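Local coordinates for beta-galactosidase (Bacillus circulans, PDB 4MAD), which probably hydrolyses terminal non-reducing beta-D-galactose residues from beta-D-galactosides, as a family 35 glycoside hydrolase with a (beta/alpha)8 barrel, at residues P154-N159 / I164-E169; V147-L152 / K191-E196; L493-L498 / I574-H579. All blocks are in the same frame, centred on the assembly; numbering follows the deposited sequence.

Contact 1: P154-N159 / I164-E169; sequences PLLSSN and IALQIE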
loop_
_atom_site.group_PDB
_atom_site.type_symbol
_atom_site.label_atom_id
_atom_site.label_comp_id
_atom_site.label_asym_id
_atom_site.label_seq_id
_atom_site.Cartn_x
_atom_site.Cartn_y
_atom_site.Cartn_z
ATOM N N PRO A 154 12.449 -19.611 12.668
ATOM C CA PRO A 154 12.395 -19.759 14.113
ATOM C C PRO A 154 10.980 -19.547 14.612
ATOM O O PRO A 154 10.693 -19.908 15.728
ATOM C CB PRO A 154 13.232 -18.613 14.592
ATOM C CG PRO A 154 14.083 -18.333 13.572
ATOM C CD PRO A 154 13.339 -18.521 12.321
ATOM N N LEU A 155 10.147 -18.908 13.809
ATOM C CA LEU A 155 8.800 -18.527 14.227
ATOM C C LEU A 155 7.682 -19.487 13.859
ATOM O O LEU A 155 6.563 -19.328 14.274
ATOM C CB LEU A 155 8.485 -17.108 13.787
ATOM C CG LEU A 155 9.350 -15.989 14.325
ATOM C CD1 LEU A 155 9.090 -14.775 13.542
ATOM C CD2 LEU A 155 9.143 -15.787 15.815
ATOM N N LEU A 156 8.041 -20.507 13.118
ATOM C CA LEU A 156 7.142 -21.556 12.753
ATOM C C LEU A 156 6.676 -22.379 13.951
ATOM O O LEU A 156 7.401 -22.632 14.852
ATOM C CB LEU A 156 7.752 -22.437 11.679
ATOM C CG LEU A 156 8.193 -21.763 10.400
ATOM C CD1 LEU A 156 9.057 -22.683 9.621
ATOM C CD2 LEU A 156 7.023 -21.302 9.559
ATOM N N SER A 157 5.440 -22.806 13.920
ATOM C CA SER A 157 4.922 -23.581 14.997
ATOM C C SER A 157 5.734 -24.858 15.176
ATOM O O SER A 157 5.938 -25.304 16.263
ATOM C CB SER A 157 3.471 -23.898 14.816
ATOM O OG SER A 157 3.250 -24.696 13.713
ATOM N N SER A 158 6.247 -25.381 14.080
ATOM C CA SER A 158 7.064 -26.583 14.082
ATOM C C SER A 158 8.388 -26.379 14.801
ATOM O O SER A 158 9.108 -27.295 15.046
ATOM C CB SER A 158 7.240 -27.184 12.699
ATOM O OG SER A 158 7.878 -26.334 11.841
ATOM N N ASN A 159 8.694 -25.137 15.080
ATOM C CA ASN A 159 9.836 -24.752 15.827
ATOM C C ASN A 159 9.476 -24.062 17.135
ATOM O O ASN A 159 10.293 -23.481 17.750
ATOM C CB ASN A 159 10.744 -23.879 14.982
ATOM C CG ASN A 159 11.352 -24.630 13.875
ATOM O OD1 ASN A 159 11.526 -25.811 13.965
ATOM N ND2 ASN A 159 11.623 -23.973 12.818
ATOM N N ILE A 164 1.180 -20.788 12.483
ATOM C CA ILE A 164 0.499 -22.035 12.183
ATOM C C ILE A 164 0.085 -22.336 10.721
ATOM O O ILE A 164 -0.141 -23.443 10.365
ATOM C CB ILE A 164 -0.733 -22.178 13.099
ATOM C CG1 ILE A 164 -1.675 -21.047 12.869
ATOM C CG2 ILE A 164 -0.331 -22.132 14.499
ATOM C CD1 ILE A 164 -2.925 -21.213 13.487
ATOM N N ALA A 165 -0.023 -21.310 9.909
ATOM C CA ALA A 165 -0.370 -21.494 8.526
ATOM C C ALA A 165 0.197 -20.435 7.595
ATOM O O ALA A 165 0.462 -19.365 7.959
ATOM C CB ALA A 165 -1.792 -21.584 8.365
ATOM N N LEU A 166 0.351 -20.825 6.369
ATOM C CA LEU A 166 0.789 -19.904 5.370
ATOM C C LEU A 166 0.038 -20.029 4.046
ATOM O O LEU A 166 -0.292 -21.102 3.648
ATOM C CB LEU A 166 2.256 -20.113 5.134
ATOM C CG LEU A 166 3.199 -19.964 6.298
ATOM C CD1 LEU A 166 3.533 -21.308 6.816
ATOM C CD2 LEU A 166 4.432 -19.269 5.879
ATOM N N GLN A 167 -0.180 -18.902 3.389
ATOM C CA GLN A 167 -0.858 -18.892 2.105
ATOM C C GLN A 167 0.129 -18.980 0.966
ATOM O O GLN A 167 1.129 -18.392 1.038
ATOM C CB GLN A 167 -1.659 -17.629 1.915
ATOM C CG GLN A 167 -2.647 -17.708 0.806
ATOM C CD GLN A 167 -3.427 -16.453 0.606
ATOM O OE1 GLN A 167 -2.960 -15.536 -0.041
ATOM N NE2 GLN A 167 -4.598 -16.394 1.156
ATOM N N ILE A 168 -0.221 -19.710 -0.070
ATOM C CA ILE A 168 0.635 -19.873 -1.188
ATOM C C ILE A 168 0.512 -18.777 -2.190
ATOM O O ILE A 168 1.418 -18.066 -2.332
ATOM C CB ILE A 168 0.583 -21.265 -1.794
ATOM C CG1 ILE A 168 1.197 -22.248 -0.795
ATOM C CG2 ILE A 168 1.333 -21.269 -3.074
ATOM C CD1 ILE A 168 0.865 -23.595 -1.003
ATOM N N GLU A 169 -0.548 -18.546 -2.878
ATOM C CA GLU A 169 -0.242 -17.315 -3.674
ATOM C C GLU A 169 -1.244 -16.379 -3.015
ATOM O O GLU A 169 -1.571 -16.485 -1.913
ATOM C CB GLU A 169 -0.456 -17.548 -5.160
ATOM C CG GLU A 169 0.614 -17.084 -6.092
ATOM C CD GLU A 169 0.207 -15.842 -6.828
ATOM O OE1 GLU A 169 -0.884 -15.347 -6.641
ATOM O OE2 GLU A 169 1.014 -15.353 -7.579
HETATM O O HOH W 1 0.683 -25.531 12.160
#
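Leu156 and Ser157 meet Leu166 and Ile164 where the loop after helix 135-152 turns back into strand 163-167, the fourth strand of the (beta/alpha)8 barrel. All four residues are buried, but the contact has a loose apolar part and a closer polar one. In the apolar part two leucine methyls just touch, Leu156 CD2 lying 4.4 Å from Leu166 CD1, and both side chains also touch Glu196. Leucine suits both places, because its branched end reaches across a space that the backbones do not close.

At the other end the backbones come closest, Ser157 CA being 5.5 Å from Ile164 CA. Ser157 is small enough to sit beside the strand, with its CB 4.2 Å from Ile164 CG2. Its backbone is hydrogen-bonded to Ile163, as is that of Leu155. A short 3-10 segment follows at Ser157 and Ser158, and the bond from Asn159 N to Leu156 O, 2.8 Å long, closes the bend. The Ser157 chi1 of 64° places OG near Ile164 CA, where its proton can be shared only weakly among Ser16 O, Ile163 O and Glu196 OE2. One water links the two segments, 3.1 Å from Ser157 OG and donating to Ile164 O at 2.9 Å.

Contact 2: V147-L152 / K191-E196; sequences VLFERL and KRVGNE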
loop_
_atom_site.group_PDB
_atom_site.type_symbol
_atom_site.label_atom_id
_atom_site.label_comp_id
_atom_site.label_asym_id
_atom_site.label_seq_id
_atom_site.Cartn_x
_atom_site.Cartn_y
_atom_site.Cartn_z
ATOM N N VAL A 147 15.867 -15.686 1.721
ATOM C CA VAL A 147 16.103 -14.806 2.838
ATOM C C VAL A 147 14.933 -14.708 3.773
ATOM O O VAL A 147 15.049 -14.784 4.950
ATOM C CB VAL A 147 16.497 -13.419 2.338
ATOM C CG1 VAL A 147 16.567 -12.442 3.410
ATOM C CG2 VAL A 147 17.827 -13.476 1.713
ATOM N N LEU A 148 13.788 -14.505 3.191
ATOM C CA LEU A 148 12.648 -14.308 4.038
ATOM C C LEU A 148 12.367 -15.483 4.956
ATOM O O LEU A 148 12.147 -15.302 6.081
ATOM C CB LEU A 148 11.408 -14.071 3.198
ATOM C CG LEU A 148 10.112 -14.043 3.974
ATOM C CD1 LEU A 148 10.048 -12.833 4.798
ATOM C CD2 LEU A 148 8.878 -14.169 3.088
ATOM N N PHE A 149 12.385 -16.691 4.441
ATOM C CA PHE A 149 12.077 -17.860 5.233
ATOM C C PHE A 149 13.086 -18.185 6.360
ATOM O O PHE A 149 12.774 -18.763 7.355
ATOM C CB PHE A 149 11.683 -19.036 4.372
ATOM C CG PHE A 149 10.292 -18.930 3.863
ATOM C CD1 PHE A 149 9.248 -19.365 4.590
ATOM C CD2 PHE A 149 10.050 -18.303 2.686
ATOM C CE1 PHE A 149 8.026 -19.247 4.114
ATOM C CE2 PHE A 149 8.785 -18.170 2.223
ATOM C CZ PHE A 149 7.789 -18.630 2.931
ATOM N N GLU A 150 14.295 -17.766 6.107
ATOM C CA GLU A 150 15.352 -17.879 7.060
ATOM C C GLU A 150 15.015 -17.052 8.281
ATOM O O GLU A 150 15.322 -17.431 9.337
ATOM C CB GLU A 150 16.678 -17.451 6.455
ATOM C CG GLU A 150 17.842 -17.820 7.280
ATOM C CD GLU A 150 19.189 -17.387 6.691
ATOM O OE1 GLU A 150 19.490 -17.706 5.543
ATOM O OE2 GLU A 150 19.968 -16.730 7.404
ATOM N N ARG A 151 14.448 -15.882 8.086
ATOM C CA ARG A 151 13.985 -15.067 9.163
ATOM C C ARG A 151 12.759 -15.625 9.864
ATOM O O ARG A 151 12.658 -15.547 11.037
ATOM C CB ARG A 151 13.725 -13.625 8.746
ATOM C CG ARG A 151 14.815 -12.939 7.970
ATOM C CD ARG A 151 16.068 -12.692 8.678
ATOM N NE ARG A 151 17.065 -12.112 7.806
ATOM C CZ ARG A 151 17.446 -10.858 7.865
ATOM N NH1 ARG A 151 16.955 -10.046 8.766
ATOM N NH2 ARG A 151 18.370 -10.446 7.058
ATOM N N LEU A 152 11.812 -16.114 9.102
ATOM C CA LEU A 152 10.611 -16.707 9.611
ATOM C C LEU A 152 10.789 -18.063 10.297
ATOM O O LEU A 152 9.975 -18.466 11.064
ATOM C CB LEU A 152 9.546 -16.828 8.545
ATOM C CG LEU A 152 9.092 -15.589 7.817
ATOM C CD1 LEU A 152 8.071 -15.950 6.794
ATOM C CD2 LEU A 152 8.522 -14.628 8.788
ATOM N N LYS A 191 9.390 -26.603 1.178
ATOM C CA LYS A 191 10.767 -26.923 1.491
ATOM C C LYS A 191 11.446 -26.007 2.449
ATOM O O LYS A 191 12.389 -26.380 3.086
ATOM C CB LYS A 191 11.571 -27.116 0.221
ATOM C CG LYS A 191 12.079 -25.905 -0.404
ATOM C CD LYS A 191 12.873 -26.261 -1.636
ATOM C CE LYS A 191 11.953 -26.736 -2.736
ATOM N NZ LYS A 191 12.637 -27.575 -3.746
ATOM N N ARG A 192 10.971 -24.787 2.500
ATOM C CA ARG A 192 11.481 -23.771 3.387
ATOM C C ARG A 192 10.762 -23.674 4.736
ATOM O O ARG A 192 11.171 -22.962 5.582
ATOM C CB ARG A 192 11.413 -22.423 2.683
ATOM C CG ARG A 192 12.248 -22.328 1.429
ATOM C CD ARG A 192 12.139 -20.973 0.803
ATOM N NE ARG A 192 13.061 -20.728 -0.272
ATOM C CZ ARG A 192 12.847 -21.081 -1.521
ATOM N NH1 ARG A 192 11.782 -21.741 -1.856
ATOM N NH2 ARG A 192 13.717 -20.792 -2.448
ATOM N N VAL A 193 9.688 -24.415 4.899
ATOM C CA VAL A 193 9.006 -24.484 6.185
ATOM C C VAL A 193 9.036 -25.851 6.852
ATOM O O VAL A 193 9.898 -26.627 6.561
ATOM C CB VAL A 193 7.626 -23.828 6.162
ATOM C CG1 VAL A 193 7.728 -22.447 5.591
ATOM C CG2 VAL A 193 6.651 -24.655 5.462
ATOM N N GLY A 194 8.087 -26.092 7.755
ATOM C CA GLY A 194 7.926 -27.368 8.415
ATOM C C GLY A 194 6.624 -27.997 7.976
ATOM O O GLY A 194 6.285 -27.983 6.841
ATOM N N ASN A 195 5.877 -28.491 8.929
ATOM C CA ASN A 195 4.599 -29.104 8.662
ATOM C C ASN A 195 3.414 -28.171 8.823
ATOM O O ASN A 195 2.359 -28.610 9.019
ATOM C CB ASN A 195 4.382 -30.354 9.498
ATOM C CG ASN A 195 4.438 -30.082 10.940
ATOM O OD1 ASN A 195 4.374 -28.978 11.366
ATOM N ND2 ASN A 195 4.539 -31.117 11.710
ATOM N N GLU A 196 3.622 -26.888 8.718
ATOM C CA GLU A 196 2.562 -25.928 8.860
ATOM C C GLU A 196 1.550 -26.097 7.743
ATOM O O GLU A 196 1.874 -26.580 6.724
ATOM C CB GLU A 196 3.119 -24.512 8.852
ATOM C CG GLU A 196 3.880 -24.115 10.072
ATOM C CD GLU A 196 5.236 -24.746 10.199
ATOM O OE1 GLU A 196 5.898 -24.976 9.223
ATOM O OE2 GLU A 196 5.610 -25.033 11.304
#
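Phe149, on the last turns of helix 135-152, packs against Arg192 and Val193 near the C-terminal end of helix 179-192, joining two neighbouring helices of the barrel's outer layer. Starting at the backbone, Phe149 CB lies 3.8 Å from Arg192 CB, and CG is 3.9 Å from that same atom. The ring then divides its partners, which approach it obliquely. Phe149 CD2 is 3.9 Å from Arg192 CD, while CD1 and CE1, across the ring, meet Val193 CG1, CE1 at 3.5 Å. The far end of the ring turns to Leu166 in the barrel strand, and Phe145 packs edge-to-face with the ring.

Arg192 crosses Phe149 at about a right angle. Its chain is extended from CG to NE, which carries the methylenes across the phenylalanine and the guanidinium beyond it, the two planes 44° apart. There NH2 forms a salt bridge with Asp146 and NH1 bonds to Gly188 O. Without the ring, as with an alanine here, Val193 CG1 and the Arg192 methylenes would probably lose their apolar partner, and a gap would open beside Leu166. The chemistry is thus split along one arginine: its hydrocarbon part serves the ring, and its charge pairs with an aspartate on the same helix as Phe149.

Contact 3: L493-L498 / I574-H579; sequences LPLKDL and ILLELH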
loop_
_atom_site.group_PDB
_atom_site.type_symbol
_atom_site.label_atom_id
_atom_site.label_comp_id
_atom_site.label_asym_id
_atom_site.label_seq_id
_atom_site.Cartn_x
_atom_site.Cartn_y
_atom_site.Cartn_z
ATOM N N LEU A 493 13.306 11.876 -8.270
ATOM C CA LEU A 493 12.963 12.530 -7.040
ATOM C C LEU A 493 12.137 11.604 -6.122
ATOM O O LEU A 493 10.984 11.716 -6.018
ATOM C CB LEU A 493 12.221 13.845 -7.307
ATOM C CG LEU A 493 12.942 14.955 -8.074
ATOM C CD1 LEU A 493 12.074 15.984 -8.722
ATOM C CD2 LEU A 493 13.988 15.521 -7.317
ATOM N N PRO A 494 12.828 10.664 -5.527
ATOM C CA PRO A 494 12.265 9.721 -4.562
ATOM C C PRO A 494 11.970 10.371 -3.190
ATOM O O PRO A 494 11.309 9.810 -2.387
ATOM C CB PRO A 494 13.361 8.690 -4.405
ATOM C CG PRO A 494 14.567 9.350 -4.828
ATOM C CD PRO A 494 14.228 10.384 -5.825
ATOM N N LEU A 495 12.549 11.531 -2.977
ATOM C CA LEU A 495 12.325 12.339 -1.793
ATOM C C LEU A 495 12.706 11.589 -0.517
ATOM O O LEU A 495 12.105 11.781 0.473
ATOM C CB LEU A 495 10.896 12.805 -1.719
ATOM C CG LEU A 495 10.327 13.635 -2.865
ATOM C CD1 LEU A 495 8.998 14.166 -2.478
ATOM C CD2 LEU A 495 11.271 14.723 -3.247
ATOM N N LYS A 496 13.677 10.718 -0.587
ATOM C CA LYS A 496 14.217 10.024 0.574
ATOM C C LYS A 496 15.036 10.862 1.570
ATOM O O LYS A 496 15.127 10.524 2.713
ATOM C CB LYS A 496 14.990 8.771 0.154
ATOM C CG LYS A 496 14.207 7.793 -0.672
ATOM C CD LYS A 496 14.939 6.546 -1.016
ATOM C CE LYS A 496 15.978 6.738 -2.031
ATOM N NZ LYS A 496 16.350 5.443 -2.667
ATOM N N ASP A 497 15.755 11.852 1.054
ATOM C CA ASP A 497 16.656 12.639 1.851
ATOM C C ASP A 497 16.586 14.059 1.399
ATOM O O ASP A 497 17.120 14.404 0.397
ATOM C CB ASP A 497 18.072 12.137 1.712
ATOM C CG ASP A 497 19.083 13.107 2.239
ATOM O OD1 ASP A 497 18.712 13.918 3.051
ATOM O OD2 ASP A 497 20.230 13.037 1.839
ATOM N N LEU A 498 15.888 14.853 2.180
ATOM C CA LEU A 498 15.673 16.225 1.896
ATOM C C LEU A 498 16.630 17.201 2.587
ATOM O O LEU A 498 16.472 18.359 2.501
ATOM C CB LEU A 498 14.255 16.580 2.241
ATOM C CG LEU A 498 13.166 15.794 1.533
ATOM C CD1 LEU A 498 11.868 16.332 1.823
ATOM C CD2 LEU A 498 13.415 15.914 0.106
ATOM N N ILE A 574 7.705 19.770 6.669
ATOM C CA ILE A 574 7.941 20.096 5.275
ATOM C C ILE A 574 6.843 19.595 4.386
ATOM O O ILE A 574 6.531 18.461 4.425
ATOM C CB ILE A 574 9.252 19.504 4.767
ATOM C CG1 ILE A 574 10.405 20.146 5.495
ATOM C CG2 ILE A 574 9.424 19.797 3.328
ATOM C CD1 ILE A 574 11.628 19.539 5.267
ATOM N N LEU A 575 6.265 20.489 3.624
ATOM C CA LEU A 575 5.132 20.164 2.821
ATOM C C LEU A 575 5.486 20.460 1.410
ATOM O O LEU A 575 5.918 21.511 1.174
ATOM C CB LEU A 575 3.983 21.026 3.213
ATOM C CG LEU A 575 2.690 20.925 2.477
ATOM C CD1 LEU A 575 1.519 21.258 3.336
ATOM C CD2 LEU A 575 2.719 21.798 1.316
ATOM N N LEU A 576 5.316 19.522 0.487
ATOM C CA LEU A 576 5.531 19.790 -0.926
ATOM C C LEU A 576 4.167 19.925 -1.552
ATOM O O LEU A 576 3.418 19.020 -1.517
ATOM C CB LEU A 576 6.284 18.652 -1.607
ATOM C CG LEU A 576 6.452 18.669 -3.127
ATOM C CD1 LEU A 576 7.113 19.897 -3.627
ATOM C CD2 LEU A 576 7.179 17.432 -3.675
ATOM N N GLU A 577 3.868 21.082 -2.072
ATOM C CA GLU A 577 2.628 21.319 -2.744
ATOM C C GLU A 577 2.879 21.578 -4.211
ATOM O O GLU A 577 3.719 22.306 -4.554
ATOM C CB GLU A 577 1.882 22.487 -2.153
ATOM C CG GLU A 577 0.947 23.121 -3.084
ATOM C CD GLU A 577 -0.362 22.344 -3.281
ATOM O OE1 GLU A 577 -0.866 21.768 -2.316
ATOM O OE2 GLU A 577 -0.858 22.321 -4.405
ATOM N N LEU A 578 2.137 20.857 -5.018
ATOM C CA LEU A 578 2.242 20.868 -6.460
ATOM C C LEU A 578 1.714 22.066 -7.196
ATOM O O LEU A 578 2.227 22.426 -8.177
ATOM C CB LEU A 578 1.711 19.575 -7.091
ATOM C CG LEU A 578 2.339 18.283 -6.640
ATOM C CD1 LEU A 578 1.786 17.079 -7.357
ATOM C CD2 LEU A 578 3.803 18.349 -6.675
ATOM N N HIS A 579 0.600 22.601 -6.757
ATOM C CA HIS A 579 -0.077 23.602 -7.524
ATOM C C HIS A 579 -0.384 24.946 -6.883
ATOM O O HIS A 579 -0.086 25.970 -7.441
ATOM C CB HIS A 579 -1.402 23.056 -7.981
ATOM C CG HIS A 579 -1.279 21.847 -8.829
ATOM N ND1 HIS A 579 -0.908 21.913 -10.145
ATOM C CD2 HIS A 579 -1.473 20.543 -8.547
ATOM C CE1 HIS A 579 -0.876 20.695 -10.637
ATOM N NE2 HIS A 579 -1.211 19.848 -9.691
#
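No flat group lies between Leu495 and Leu576 or between Leu498 and Ile574; the contact is made by branched aliphatic ends, and the rings stand around it. Phe541 is touched by both Leu495 and Leu498, and Phe515 by both Ile574 and Leu576. The flat carboxylate of Glu577 belongs to the opposite face of the strand, and it is ringed by donors. His579 N reaches OE2 at 2.8 Å on the anti side, 22° out of the carboxylate plane, and Lys580 N bonds to the same oxygen. OE1 accepts from the backbone N of Thr536 and of Lys537 and is hydrogen-bonded to Tyr550 OH, so this buried acid is well supplied with partners.

The closer apolar pair is Leu495 CD1 with Leu576 CD2, 3.9 Å apart, the two side chains crossing at about a right angle. CB of Leu576 already points to the loop, and CG anti to N (chi1 172°) places CD2 against its partner. The second pair is looser, with Leu498 CD1 4.5 Å from Ile574 CG2.

The contact probably joins the two all-beta domains of the galactose-binding-like class that follow the barrel. Segment 493-498 leaves strand 488-493 of a six-stranded antiparallel sheet, whereas strand 569-577 lies between strands 537-542 and 514-522 of an eight-stranded one. The backbones stay well apart, Leu495 CA being 10.1 Å from Leu576 CA, and long leucines suit a space that no backbone hydrogen bond spans.

The strand's continuation adds polar links to the six-stranded sheet, through Leu578 O to Gln421 NE2 and His579 NE2 to Arg419 NH1. On the loop, Pro494 to Asp497 help line the site of a bound 2-(2-methoxyethoxy)ethanol, probably from the crystallisation liquor, which lies about 5 Å from the Leu495 side chain.

Contacts 1 and 2 are neighbours in the barrel, their centres about 7 Å apart, and contact 1 is nested within the chain loop that contact 2 closes. Glu196 joins them: its OE2 lies 2.7 Å from Ser158 OG, a probable hydrogen bond, while its OE1 accepts from Gly194 N. Both contacts lie away from the predicted catalytic Glu171 and Glu247, although segment 164-169 ends just two residues before Glu171. Contact 3 belongs to the beta domains on the opposite side of the chain's centre, its centre about 40 Å from that of contact 1 and 39 Å from that of contact 2; alone of the three, it borders the 2-(2-methoxyethoxy)ethanol bound beside Leu495.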